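Local coordinates for protein aromatic amino acid beta-eliminating lyase/threonine aldolase (Exiguobacterium sibiricum, PDB 3LWS) that is a beta-eliminating lyase-family protein with the fold of pyridoxal-phosphate-dependent enzymes, at residues V151-R163 / M182-L196. Sequence-based numbering, arbitrary orientation. Where two conformers were deposited one is given.
Sequences VAPAFSELETISR and MLPYYEKTAAEIAGL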
loop_
_atom_site.group_PDB
_atom_site.type_symbol
_atom_site.label_atom_id
_atom_site.label_comp_id
_atom_site.label_asym_id
_atom_site.label_seq_id
_atom_site.Cartn_x
_atom_site.Cartn_y
_atom_site.Cartn_z
ATOM N N VAL A 151 0.839 -23.816 16.532
ATOM C CA VAL A 151 0.919 -25.262 16.422
ATOM C C VAL A 151 0.967 -25.598 14.924
ATOM O O VAL A 151 0.348 -24.887 14.128
ATOM C CB VAL A 151 -0.337 -25.844 17.090
ATOM C CG1 VAL A 151 -0.459 -27.350 16.874
ATOM C CG2 VAL A 151 -0.344 -25.456 18.585
ATOM N N ALA A 152 1.674 -26.650 14.534
ATOM C CA ALA A 152 1.779 -26.986 13.103
ATOM C C ALA A 152 1.885 -28.474 12.928
ATOM O O ALA A 152 2.308 -29.174 13.841
ATOM C CB ALA A 152 2.967 -26.300 12.471
ATOM N N PRO A 153 1.455 -28.975 11.771
ATOM C CA PRO A 153 1.547 -30.414 11.584
ATOM C C PRO A 153 3.006 -30.821 11.285
ATOM O O PRO A 153 3.817 -29.964 10.965
ATOM C CB PRO A 153 0.599 -30.687 10.419
ATOM C CG PRO A 153 0.288 -29.378 9.801
ATOM C CD PRO A 153 0.689 -28.294 10.719
ATOM N N ALA A 154 3.317 -32.106 11.451
ATOM C CA ALA A 154 4.631 -32.662 11.117
ATOM C C ALA A 154 4.880 -32.504 9.621
ATOM O O ALA A 154 3.930 -32.439 8.836
ATOM C CB ALA A 154 4.705 -34.135 11.504
ATOM N N PHE A 155 6.143 -32.428 9.214
ATOM C CA PHE A 155 6.465 -32.285 7.785
ATOM C C PHE A 155 5.838 -33.398 6.920
ATOM O O PHE A 155 5.388 -33.145 5.816
ATOM C CB PHE A 155 7.969 -32.238 7.550
ATOM C CG PHE A 155 8.349 -32.124 6.089
ATOM C CD1 PHE A 155 8.310 -30.888 5.442
ATOM C CD2 PHE A 155 8.697 -33.246 5.353
ATOM C CE1 PHE A 155 8.646 -30.757 4.075
ATOM C CE2 PHE A 155 9.044 -33.117 3.975
ATOM C CZ PHE A 155 8.994 -31.871 3.352
ATOM N N SER A 156 5.826 -34.625 7.423
ATOM C CA SER A 156 5.266 -35.757 6.658
ATOM C C SER A 156 3.754 -35.602 6.483
ATOM O O SER A 156 3.212 -36.003 5.460
ATOM C CB SER A 156 5.571 -37.097 7.321
ATOM O OG SER A 156 4.673 -37.359 8.386
ATOM N N GLU A 157 3.085 -35.020 7.494
ATOM C CA GLU A 157 1.655 -34.710 7.354
ATOM C C GLU A 157 1.433 -33.713 6.216
ATOM O O GLU A 157 0.537 -33.898 5.425
ATOM C CB GLU A 157 0.992 -34.193 8.624
ATOM C CG GLU A 157 -0.520 -34.100 8.372
ATOM C CD GLU A 157 -1.329 -33.675 9.539
ATOM O OE1 GLU A 157 -0.808 -33.674 10.671
ATOM O OE2 GLU A 157 -2.505 -33.330 9.297
ATOM N N LEU A 158 2.278 -32.698 6.104
ATOM C CA LEU A 158 2.169 -31.740 5.019
ATOM C C LEU A 158 2.405 -32.421 3.679
ATOM O O LEU A 158 1.765 -32.066 2.713
ATOM C CB LEU A 158 3.130 -30.574 5.186
ATOM C CG LEU A 158 3.019 -29.731 6.451
ATOM C CD1 LEU A 158 4.118 -28.704 6.432
ATOM C CD2 LEU A 158 1.687 -29.055 6.596
ATOM N N GLU A 159 3.295 -33.411 3.635
ATOM C CA GLU A 159 3.574 -34.111 2.390
ATOM C C GLU A 159 2.346 -34.883 1.911
ATOM O O GLU A 159 2.014 -34.870 0.727
ATOM C CB GLU A 159 4.748 -35.070 2.553
ATOM C CG GLU A 159 6.093 -34.409 2.655
ATOM C CD GLU A 159 7.197 -35.455 2.732
ATOM O OE1 GLU A 159 7.212 -36.261 3.677
ATOM O OE2 GLU A 159 8.045 -35.466 1.838
ATOM N N THR A 160 1.680 -35.528 2.854
ATOM C CA THR A 160 0.460 -36.260 2.597
ATOM C C THR A 160 -0.674 -35.366 2.119
ATOM O O THR A 160 -1.404 -35.737 1.201
ATOM C CB THR A 160 0.038 -37.035 3.864
ATOM O OG1 THR A 160 1.014 -38.047 4.116
ATOM C CG2 THR A 160 -1.345 -37.671 3.725
ATOM N N ILE A 161 -0.832 -34.209 2.768
ATOM C CA ILE A 161 -1.864 -33.217 2.385
ATOM C C ILE A 161 -1.593 -32.661 0.978
ATOM O O ILE A 161 -2.516 -32.490 0.212
ATOM C CB ILE A 161 -1.965 -32.021 3.393
ATOM C CG1 ILE A 161 -2.533 -32.512 4.727
ATOM C CG2 ILE A 161 -2.858 -30.871 2.834
ATOM C CD1 ILE A 161 -2.488 -31.484 5.790
ATOM N N SER A 162 -0.318 -32.383 0.679
ATOM C CA SER A 162 0.113 -31.899 -0.636
ATOM C C SER A 162 -0.191 -32.892 -1.765
ATOM O O SER A 162 -0.684 -32.501 -2.834
ATOM C CB SER A 162 1.617 -31.642 -0.618
ATOM O OG SER A 162 2.068 -31.142 -1.840
ATOM N N ARG A 163 0.099 -34.167 -1.533
ATOM C CA ARG A 163 -0.228 -35.223 -2.516
ATOM C C ARG A 163 -1.738 -35.415 -2.662
ATOM O O ARG A 163 -2.245 -35.578 -3.754
ATOM C CB ARG A 163 0.424 -36.539 -2.117
ATOM C CG ARG A 163 0.210 -37.712 -3.128
ATOM C CD ARG A 163 0.981 -38.985 -2.717
ATOM N NE ARG A 163 2.413 -38.694 -2.561
ATOM C CZ ARG A 163 3.027 -38.332 -1.427
ATOM N NH1 ARG A 163 2.366 -38.225 -0.274
ATOM N NH2 ARG A 163 4.333 -38.074 -1.446
HETATM N N MSE A 182 9.320 -21.115 11.350
HETATM C CA MSE A 182 9.073 -22.559 11.430
HETATM C C MSE A 182 10.231 -23.445 10.921
HETATM O O MSE A 182 10.237 -24.651 11.165
HETATM C CB MSE A 182 7.827 -22.929 10.634
HETATM C CG MSE A 182 6.549 -22.455 11.215
HETATM SE SE MSE A 182 6.252 -23.171 12.992
HETATM C CE MSE A 182 6.776 -25.026 12.878
ATOM N N LEU A 183 11.182 -22.853 10.203
ATOM C CA LEU A 183 12.244 -23.640 9.578
ATOM C C LEU A 183 13.180 -24.362 10.584
ATOM O O LEU A 183 13.507 -25.511 10.363
ATOM C CB LEU A 183 12.993 -22.805 8.518
ATOM C CG LEU A 183 12.079 -22.258 7.397
ATOM C CD1 LEU A 183 12.838 -21.550 6.282
ATOM C CD2 LEU A 183 11.205 -23.325 6.799
ATOM N N PRO A 184 13.558 -23.722 11.710
ATOM C CA PRO A 184 14.378 -24.460 12.663
ATOM C C PRO A 184 13.734 -25.771 13.100
ATOM O O PRO A 184 14.383 -26.808 13.076
ATOM C CB PRO A 184 14.527 -23.470 13.825
ATOM C CG PRO A 184 14.414 -22.175 13.191
ATOM C CD PRO A 184 13.394 -22.328 12.135
ATOM N N TYR A 185 12.443 -25.737 13.432
ATOM C CA TYR A 185 11.725 -26.916 13.913
ATOM C C TYR A 185 11.542 -27.975 12.834
ATOM O O TYR A 185 11.671 -29.164 13.090
ATOM C CB TYR A 185 10.346 -26.501 14.429
ATOM C CG TYR A 185 9.424 -27.630 14.685
ATOM C CD1 TYR A 185 9.471 -28.323 15.882
ATOM C CD2 TYR A 185 8.515 -28.046 13.714
ATOM C CE1 TYR A 185 8.640 -29.388 16.115
ATOM C CE2 TYR A 185 7.674 -29.098 13.949
ATOM C CZ TYR A 185 7.728 -29.765 15.151
ATOM O OH TYR A 185 6.871 -30.818 15.365
ATOM N N TYR A 186 11.202 -27.549 11.629
ATOM C CA TYR A 186 11.041 -28.524 10.539
ATOM C C TYR A 186 12.381 -29.100 10.091
ATOM O O TYR A 186 12.424 -30.210 9.560
ATOM C CB TYR A 186 10.343 -27.913 9.340
ATOM C CG TYR A 186 8.852 -27.822 9.490
ATOM C CD1 TYR A 186 8.124 -28.916 9.878
ATOM C CD2 TYR A 186 8.164 -26.647 9.203
ATOM C CE1 TYR A 186 6.763 -28.864 10.016
ATOM C CE2 TYR A 186 6.753 -26.593 9.322
ATOM C CZ TYR A 186 6.073 -27.705 9.747
ATOM O OH TYR A 186 4.709 -27.743 9.918
ATOM N N GLU A 187 13.452 -28.349 10.317
ATOM C CA GLU A 187 14.785 -28.682 9.800
ATOM C C GLU A 187 14.759 -28.727 8.259
ATOM O O GLU A 187 15.261 -29.651 7.632
ATOM C CB GLU A 187 15.350 -29.946 10.464
ATOM C CG GLU A 187 15.460 -29.797 11.964
ATOM C CD GLU A 187 16.127 -30.962 12.692
ATOM O OE1 GLU A 187 16.743 -31.823 12.076
ATOM O OE2 GLU A 187 16.028 -31.007 13.928
ATOM N N LYS A 188 14.172 -27.683 7.677
ATOM C CA LYS A 188 13.957 -27.591 6.247
ATOM C C LYS A 188 14.217 -26.169 5.763
ATOM O O LYS A 188 14.128 -25.228 6.532
ATOM C CB LYS A 188 12.531 -28.001 5.887
ATOM C CG LYS A 188 12.216 -29.459 6.114
ATOM C CD LYS A 188 12.757 -30.366 5.035
ATOM C CE LYS A 188 12.343 -31.799 5.309
ATOM N NZ LYS A 188 12.789 -32.637 4.183
ATOM N N THR A 189 14.541 -26.028 4.477
ATOM C CA THR A 189 14.705 -24.724 3.853
ATOM C C THR A 189 13.344 -24.162 3.471
ATOM O O THR A 189 12.373 -24.888 3.360
ATOM C CB THR A 189 15.456 -24.814 2.535
ATOM O OG1 THR A 189 14.633 -25.520 1.596
ATOM C CG2 THR A 189 16.834 -25.511 2.696
ATOM N N ALA A 190 13.291 -22.877 3.189
ATOM C CA ALA A 190 12.033 -22.255 2.736
ATOM C C ALA A 190 11.478 -22.925 1.447
ATOM O O ALA A 190 10.260 -23.124 1.326
ATOM C CB ALA A 190 12.212 -20.742 2.547
ATOM N N ALA A 191 12.370 -23.311 0.517
ATOM C CA ALA A 191 11.941 -23.939 -0.721
ATOM C C ALA A 191 11.374 -25.333 -0.465
ATOM O O ALA A 191 10.377 -25.703 -1.090
ATOM C CB ALA A 191 13.063 -23.969 -1.751
ATOM N N GLU A 192 11.963 -26.108 0.459
ATOM C CA GLU A 192 11.429 -27.456 0.724
ATOM C C GLU A 192 9.991 -27.424 1.316
ATOM O O GLU A 192 9.169 -28.325 1.064
ATOM C CB GLU A 192 12.362 -28.253 1.653
ATOM C CG GLU A 192 13.688 -28.659 0.990
ATOM C CD GLU A 192 14.730 -29.228 1.967
ATOM O OE1 GLU A 192 14.714 -28.880 3.178
ATOM O OE2 GLU A 192 15.582 -30.019 1.502
ATOM N N ILE A 193 9.704 -26.414 2.129
ATOM C CA ILE A 193 8.369 -26.281 2.686
ATOM C C ILE A 193 7.476 -25.769 1.568
ATOM O O ILE A 193 6.485 -26.429 1.228
ATOM C CB ILE A 193 8.333 -25.385 3.939
ATOM C CG1 ILE A 193 9.221 -25.971 5.067
ATOM C CG2 ILE A 193 6.870 -25.232 4.449
ATOM C CD1 ILE A 193 8.691 -27.301 5.698
ATOM N N ALA A 194 7.856 -24.634 0.973
ATOM C CA ALA A 194 7.106 -23.998 -0.124
ATOM C C ALA A 194 6.824 -24.899 -1.327
ATOM O O ALA A 194 5.804 -24.707 -2.002
ATOM C CB ALA A 194 7.788 -22.771 -0.588
ATOM N N GLY A 195 7.717 -25.856 -1.587
ATOM C CA GLY A 195 7.581 -26.808 -2.697
ATOM C C GLY A 195 6.359 -27.715 -2.661
ATOM O O GLY A 195 5.956 -28.237 -3.692
ATOM N N LEU A 196 5.760 -27.883 -1.482
ATOM C CA LEU A 196 4.555 -28.688 -1.307
ATOM C C LEU A 196 3.234 -27.991 -1.694
ATOM O O LEU A 196 2.173 -28.620 -1.709
ATOM C CB LEU A 196 4.482 -29.159 0.142
ATOM C CG LEU A 196 5.628 -30.006 0.709
ATOM C CD1 LEU A 196 5.264 -30.538 2.095
ATOM C CD2 LEU A 196 6.029 -31.139 -0.185
HETATM O O HOH W 1 4.039 -30.852 14.766
#
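A chi1 of 179° swings the Phe-155 ring away from its own backbone N and out from the first turn of helix 155-167 toward residues 188-196, while Lys-188, bent at chi2 (-78°) and extended beyond it, runs across one face of the ring. The lysine CE sits 3.7 Å from the centroid of the Phe-155 ring, almost on the normal, as a CH-pi contact, and NZ makes a cation-pi contact from the same face. At the ring's edge, CD1 of Ile-193 comes within 3.6 Å of Phe-155 CD1, and the carbonyl oxygen of Glu-192 lies in the ring plane.

Two hydrogen bonds to main-chain carbonyls flank the packing around the ring. Tyr-186 OH donates to Pro-153 O over 2.6 Å, in the carbonyl plane at a C=O...donor angle of 158°, and CD1 of Leu-158 packs 3.7 Å from the same OH. Further along the helix, Ser-162 OG donates to Leu-196 O at 2.5 Å, and CD1 of Leu-196 lies against Leu-158 CB. A water bridges Ala-152 O and Tyr-185 OH. A capping box of Thr-189 and Glu-192 starts helix 190-194.

Helix 155-167 lies between strands 138-142 and 171-176, and helices 179-186 and 190-194 between 171-176 and 199-203; these strands are parallel neighbours in the seven-stranded mixed sheet, so the contact packs successive crossovers together, the large-domain architecture of fold-type I pyridoxal-phosphate enzymes.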